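Local coordinates for protein triacylglycerol lipase (Yarrowia lipolytica, PDB 3O0D) that probably hydrolyses the ester bonds of triacylglycerols, as an extracellular, glycosylated lipase of the alpha/beta-hydrolase superfamily, at residues I81-R86 / I156-H161; L24-Y29 / Y292-G297. All coordinates share one frame; numbering follows the deposited sequence. Where two conformers were deposited one is given.

Interaction 1: residues I81-R86 / I156-H161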
loop_
_atom_site.group_PDB
_atom_site.type_symbol
_atom_site.label_atom_id
_atom_site.label_comp_id
_atom_site.label_asym_id
_atom_site.label_seq_id
_atom_site.Cartn_x
_atom_site.Cartn_y
_atom_site.Cartn_z
ATOM N N ILE A 81 -2.377 -4.093 -15.235
ATOM C CA ILE A 81 -0.898 -4.221 -15.029
ATOM C C ILE A 81 -0.744 -4.054 -13.504
ATOM O O ILE A 81 -1.234 -3.087 -12.910
ATOM C CB ILE A 81 -0.191 -3.036 -15.730
ATOM C CG1 ILE A 81 -0.376 -3.200 -17.250
ATOM C CG2 ILE A 81 1.361 -3.103 -15.344
ATOM C CD1 ILE A 81 -0.034 -1.851 -18.097
ATOM N N TYR A 82 -0.015 -5.000 -12.915
ATOM C CA TYR A 82 0.196 -4.946 -11.436
ATOM C C TYR A 82 1.643 -4.552 -11.112
ATOM O O TYR A 82 2.505 -5.145 -11.696
ATOM C CB TYR A 82 0.036 -6.333 -10.883
ATOM C CG TYR A 82 -1.332 -6.942 -11.025
ATOM C CD1 TYR A 82 -2.458 -6.163 -10.890
ATOM C CD2 TYR A 82 -1.436 -8.287 -11.207
ATOM C CE1 TYR A 82 -3.758 -6.773 -11.023
ATOM C CE2 TYR A 82 -2.750 -8.926 -11.376
ATOM C CZ TYR A 82 -3.844 -8.105 -11.230
ATOM O OH TYR A 82 -5.113 -8.628 -11.369
ATOM N N LEU A 83 1.810 -3.545 -10.266
ATOM C CA LEU A 83 3.128 -3.301 -9.678
ATOM C C LEU A 83 2.946 -3.613 -8.145
ATOM O O LEU A 83 2.109 -3.036 -7.512
ATOM C CB LEU A 83 3.473 -1.831 -9.839
ATOM C CG LEU A 83 4.809 -1.477 -9.102
ATOM C CD1 LEU A 83 5.961 -2.347 -9.578
ATOM C CD2 LEU A 83 5.083 0.010 -9.405
ATOM N N VAL A 84 3.794 -4.546 -7.658
ATOM C CA VAL A 84 3.617 -4.994 -6.274
ATOM C C VAL A 84 4.980 -4.782 -5.622
ATOM O O VAL A 84 6.006 -5.133 -6.206
ATOM C CB VAL A 84 3.337 -6.459 -6.269
ATOM C CG1 VAL A 84 3.374 -7.055 -4.795
ATOM C CG2 VAL A 84 1.882 -6.735 -6.884
ATOM N N ILE A 85 4.905 -4.165 -4.440
ATOM C CA ILE A 85 6.183 -3.759 -3.780
ATOM C C ILE A 85 6.156 -4.242 -2.321
ATOM O O ILE A 85 5.110 -4.323 -1.680
ATOM C CB ILE A 85 6.287 -2.293 -3.732
ATOM C CG1 ILE A 85 5.934 -1.617 -5.129
ATOM C CG2 ILE A 85 7.816 -1.921 -3.435
ATOM C CD1 ILE A 85 5.618 -0.084 -5.011
ATOM N N ARG A 86 7.353 -4.537 -1.793
ATOM C CA ARG A 86 7.483 -4.912 -0.397
ATOM C C ARG A 86 8.798 -4.253 0.048
ATOM O O ARG A 86 9.561 -3.801 -0.766
ATOM C CB ARG A 86 7.591 -6.471 -0.254
ATOM C CG ARG A 86 8.582 -7.143 -1.248
ATOM C CD ARG A 86 9.314 -8.395 -0.867
ATOM N NE ARG A 86 9.882 -8.464 0.452
ATOM C CZ ARG A 86 10.633 -9.485 0.851
ATOM N NH1 ARG A 86 10.905 -10.488 0.013
ATOM N NH2 ARG A 86 11.106 -9.503 2.079
ATOM N N ILE A 156 -3.763 0.298 -14.492
ATOM C CA ILE A 156 -2.560 0.111 -13.656
ATOM C C ILE A 156 -3.016 0.016 -12.215
ATOM O O ILE A 156 -3.777 0.865 -11.755
ATOM C CB ILE A 156 -1.676 1.359 -13.811
ATOM C CG1 ILE A 156 -1.213 1.503 -15.264
ATOM C CG2 ILE A 156 -0.468 1.340 -12.819
ATOM C CD1 ILE A 156 -0.826 2.960 -15.638
ATOM N N ALA A 157 -2.537 -1.012 -11.499
ATOM C CA ALA A 157 -2.863 -1.179 -10.077
ATOM C C ALA A 157 -1.554 -1.359 -9.289
ATOM O O ALA A 157 -0.735 -2.223 -9.697
ATOM C CB ALA A 157 -3.728 -2.463 -9.854
ATOM N N VAL A 158 -1.406 -0.542 -8.235
ATOM C CA VAL A 158 -0.162 -0.590 -7.419
ATOM C C VAL A 158 -0.587 -1.070 -6.045
ATOM O O VAL A 158 -1.515 -0.503 -5.479
ATOM C CB VAL A 158 0.491 0.748 -7.312
ATOM C CG1 VAL A 158 1.940 0.549 -6.766
ATOM C CG2 VAL A 158 0.574 1.304 -8.750
ATOM N N THR A 159 0.099 -2.092 -5.553
ATOM C CA THR A 159 -0.243 -2.602 -4.192
ATOM C C THR A 159 1.007 -2.996 -3.422
ATOM O O THR A 159 2.040 -3.250 -3.973
ATOM C CB THR A 159 -1.327 -3.743 -4.261
ATOM O OG1 THR A 159 -1.798 -4.047 -2.920
ATOM C CG2 THR A 159 -0.760 -4.952 -4.836
ATOM N N GLY A 160 0.875 -2.988 -2.114
ATOM C CA GLY A 160 2.036 -3.504 -1.313
ATOM C C GLY A 160 1.594 -3.538 0.133
ATOM O O GLY A 160 0.724 -2.783 0.587
ATOM N N HIS A 161 2.371 -4.371 0.873
ATOM C CA HIS A 161 2.151 -4.526 2.339
ATOM C C HIS A 161 3.343 -3.937 3.093
ATOM O O HIS A 161 4.422 -3.926 2.555
ATOM C CB HIS A 161 2.030 -6.008 2.580
ATOM C CG HIS A 161 2.160 -6.417 4.043
ATOM N ND1 HIS A 161 1.178 -6.231 5.012
ATOM C CD2 HIS A 161 3.247 -6.958 4.666
ATOM C CE1 HIS A 161 1.640 -6.695 6.177
ATOM N NE2 HIS A 161 2.879 -7.145 5.974
HETATM O O HOH W 1 3.702 -6.521 -0.614
#

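Interaction 2: residues L24-Y29 / Y292-G297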
loop_
_atom_site.group_PDB
_atom_site.type_symbol
_atom_site.label_atom_id
_atom_site.label_comp_id
_atom_site.label_asym_id
_atom_site.label_seq_id
_atom_site.Cartn_x
_atom_site.Cartn_y
_atom_site.Cartn_z
ATOM N N LEU A 24 -2.105 -10.479 -4.019
ATOM C CA LEU A 24 -1.051 -9.993 -4.898
ATOM C C LEU A 24 0.112 -9.456 -4.026
ATOM O O LEU A 24 1.301 -9.656 -4.403
ATOM C CB LEU A 24 -1.537 -8.877 -5.820
ATOM C CG LEU A 24 -2.396 -9.538 -6.921
ATOM C CD1 LEU A 24 -3.210 -8.358 -7.611
ATOM C CD2 LEU A 24 -1.674 -10.428 -8.028
ATOM N N ALA A 25 -0.246 -8.704 -3.001
ATOM C CA ALA A 25 0.841 -8.204 -2.054
ATOM C C ALA A 25 1.593 -9.315 -1.444
ATOM O O ALA A 25 2.850 -9.212 -1.294
ATOM C CB ALA A 25 0.203 -7.382 -0.973
ATOM N N ASN A 26 0.923 -10.387 -1.034
ATOM C CA ASN A 26 1.598 -11.600 -0.444
ATOM C C ASN A 26 2.572 -12.196 -1.367
ATOM O O ASN A 26 3.692 -12.536 -0.960
ATOM C CB ASN A 26 0.464 -12.560 0.045
ATOM C CG ASN A 26 0.894 -13.981 0.207
ATOM O OD1 ASN A 26 1.581 -14.550 -0.628
ATOM N ND2 ASN A 26 0.371 -14.619 1.268
ATOM N N ILE A 27 2.240 -12.218 -2.685
ATOM C CA ILE A 27 3.142 -12.773 -3.675
ATOM C C ILE A 27 4.489 -11.954 -3.768
ATOM O O ILE A 27 5.523 -12.505 -4.231
ATOM C CB ILE A 27 2.359 -12.926 -5.041
ATOM C CG1 ILE A 27 1.321 -14.027 -4.789
ATOM C CG2 ILE A 27 3.330 -13.404 -6.225
ATOM C CD1 ILE A 27 0.190 -13.932 -5.914
ATOM N N GLY A 28 4.481 -10.751 -3.299
ATOM C CA GLY A 28 5.682 -9.888 -3.324
ATOM C C GLY A 28 6.723 -10.535 -2.420
ATOM O O GLY A 28 7.932 -10.339 -2.676
ATOM N N TYR A 29 6.312 -11.347 -1.452
ATOM C CA TYR A 29 7.266 -12.031 -0.589
ATOM C C TYR A 29 7.864 -13.296 -1.221
ATOM O O TYR A 29 8.715 -13.892 -0.664
ATOM C CB TYR A 29 6.664 -12.279 0.809
ATOM C CG TYR A 29 6.358 -11.003 1.549
ATOM C CD1 TYR A 29 7.305 -10.417 2.315
ATOM C CD2 TYR A 29 5.140 -10.396 1.498
ATOM C CE1 TYR A 29 7.078 -9.283 2.979
ATOM C CE2 TYR A 29 4.895 -9.271 2.168
ATOM C CZ TYR A 29 5.902 -8.671 2.925
ATOM O OH TYR A 29 5.724 -7.517 3.635
ATOM N N TYR A 292 -3.970 -10.024 7.074
ATOM C CA TYR A 292 -4.676 -9.206 6.109
ATOM C C TYR A 292 -5.389 -10.099 5.065
ATOM O O TYR A 292 -4.951 -10.196 4.002
ATOM C CB TYR A 292 -3.712 -8.220 5.414
ATOM C CG TYR A 292 -3.410 -7.003 6.263
ATOM C CD1 TYR A 292 -2.350 -6.988 7.154
ATOM C CD2 TYR A 292 -4.189 -5.909 6.208
ATOM C CE1 TYR A 292 -2.100 -5.925 7.939
ATOM C CE2 TYR A 292 -3.955 -4.834 6.980
ATOM C CZ TYR A 292 -2.918 -4.821 7.887
ATOM O OH TYR A 292 -2.764 -3.709 8.675
ATOM N N PHE A 293 -6.510 -10.692 5.464
ATOM C CA PHE A 293 -7.263 -11.678 4.653
ATOM C C PHE A 293 -6.519 -13.015 4.542
ATOM O O PHE A 293 -7.020 -14.039 4.925
ATOM C CB PHE A 293 -7.654 -11.155 3.250
ATOM C CG PHE A 293 -8.583 -9.972 3.270
ATOM C CD1 PHE A 293 -8.098 -8.719 3.135
ATOM C CD2 PHE A 293 -9.931 -10.117 3.349
ATOM C CE1 PHE A 293 -8.859 -7.677 3.191
ATOM C CE2 PHE A 293 -10.705 -9.015 3.386
ATOM C CZ PHE A 293 -10.141 -7.793 3.293
ATOM N N VAL A 294 -5.307 -12.931 4.009
ATOM C CA VAL A 294 -4.351 -14.013 4.005
ATOM C C VAL A 294 -3.132 -13.604 4.869
ATOM O O VAL A 294 -3.021 -12.489 5.187
ATOM C CB VAL A 294 -3.848 -14.349 2.607
ATOM C CG1 VAL A 294 -4.962 -14.713 1.713
ATOM C CG2 VAL A 294 -3.175 -13.182 2.033
ATOM N N THR A 295 -2.290 -14.566 5.229
ATOM C CA THR A 295 -1.072 -14.230 5.996
ATOM C C THR A 295 -0.058 -13.548 5.095
ATOM O O THR A 295 0.276 -14.107 4.064
ATOM C CB THR A 295 -0.467 -15.519 6.600
ATOM O OG1 THR A 295 -1.448 -16.024 7.535
ATOM C CG2 THR A 295 0.775 -15.083 7.384
ATOM N N GLU A 296 0.401 -12.363 5.463
ATOM C CA GLU A 296 1.347 -11.627 4.612
ATOM C C GLU A 296 2.741 -11.909 5.178
ATOM O O GLU A 296 2.814 -12.323 6.321
ATOM C CB GLU A 296 1.098 -10.141 4.716
ATOM C CG GLU A 296 -0.275 -9.626 4.244
ATOM C CD GLU A 296 -0.384 -9.765 2.652
ATOM O OE1 GLU A 296 0.628 -9.899 1.961
ATOM O OE2 GLU A 296 -1.515 -9.670 2.126
ATOM N N GLY A 297 3.760 -11.844 4.313
ATOM C CA GLY A 297 5.152 -11.831 4.807
ATOM C C GLY A 297 5.888 -13.098 4.607
ATOM O O GLY A 297 7.141 -13.113 4.808
#

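Interaction 1: residues I81-R86 / I156-H161
Ile-81 O receives the N-H of Ala-157 at 2.8 Å, almost head-on, with a C=O...N angle of 175°. The ladder then runs from side to side: Leu-83 N gives to Ala-157 O at 2.9 Å, Thr-159 N to Leu-83 O, and Ile-85 N to Thr-159 O. Ala-157 O and Thr-159 O each also draw a CA-H, from Tyr-82 and Val-84. The fifth rung opens out. Ile-85 O and His-161 N stand 3.7 Å apart, and a water fills the step, donating to the carbonyl and accepting from the amide. The bare CA of Gly-160 fits here, because a beta carbon would clash with Ile-85 O.

On the face with Tyr-82, the CB of Ala-157 sits at the edge of the phenol ring, 4.0 Å from Tyr-82 CD1, while Tyr-82 OH bonds to Asp-75. Next along, Val-84 CG2 and Thr-159 CG2 lie alongside each other, 3.8 Å apart. Thr-159 holds its OG1 trans to the backbone N (chi1 -170°), where it bonds to Val-185 O, so the residue meets a strand on both flanks. Tyr-21 of helix 12-27 packs over this face. On the reverse face, Val-158 CG1 touches both Leu-83 CD2 and Ile-85 CD1 at 4.1 Å, lying alongside the leucine and at a slant to the isoleucine; Phe-171, Ala-167 and Ala-168 of helix 163-177 complete the apolar layer.

The two segments are turned against each other by 19°, the twist of neighbouring parallel strands in the core of an alpha/beta-hydrolase. Strand 155-161 runs through a tight turn into helix 163-177, and the GxSxG pattern spanning Gly-160 to Gly-164 is consistent with the nucleophile elbow of a lipase, with Ser-162 as the probable nucleophile.

Interaction 2: residues L24-Y29 / Y292-G297
The phenol ring of Tyr-29 carries Gly-297 on one face: the glycine CA stands 3.4 Å from the ring centroid, 4° off the normal, in a CH-pi contact, and Gly-297 N lies over CD2 and CE2. At the ring's edge, in its plane, is Asn-26 O. Gly-297 has a positive phi (106°), where a beta carbon would jam against the carbonyl of Glu-296. Were Tyr-29 replaced by an alanine, Gly-297 CA would probably lose its CH-pi partner and a gap be left beneath it.

Here the end of helix 12-27 and the residues after it meet the loop following helix 285-290, the helix of the probable catalytic His-289. Asn-26 swings its amide trans to its own N (chi1 159°), bringing ND2 2.8 Å from Thr-295 O in a weak, bent hydrogen bond; its stronger bond goes to Ile-301 O. The Val-294 side chain crosses that of Asn-26 at about a right angle. Glu-296 brings OE1 3.0 Å from Asn-26 N, at an angle too poor for a hydrogen bond. The contact rests on glycine backbone packed against the ring, the buried carboxylate probably drawn electrostatically to the Asn-26 amide without a formed bond.

How the interactions relate
From the N terminus, the chain passes through helix 12-27, whose end and the residues just after it supply 24-29, then reaches strand 80-87. Some 70 residues later, after helix 127-150, strand 155-161 lies down parallel beside it, and interaction 1 closes that loop. Interaction 2 closes a far longer one, about 260 residues, when the loop after helix 285-290 returns to the N-terminal helix; interaction 1 is nested inside it. The two contacts touch: Leu-24 CD1 lies 3.7 Å from Tyr-82 CZ. Together they join the central sheet, the helix against one face and the C-terminal tail, and the Cys-30 to Cys-299 disulfide, just beyond both segments of interaction 2, links the same two parts covalently.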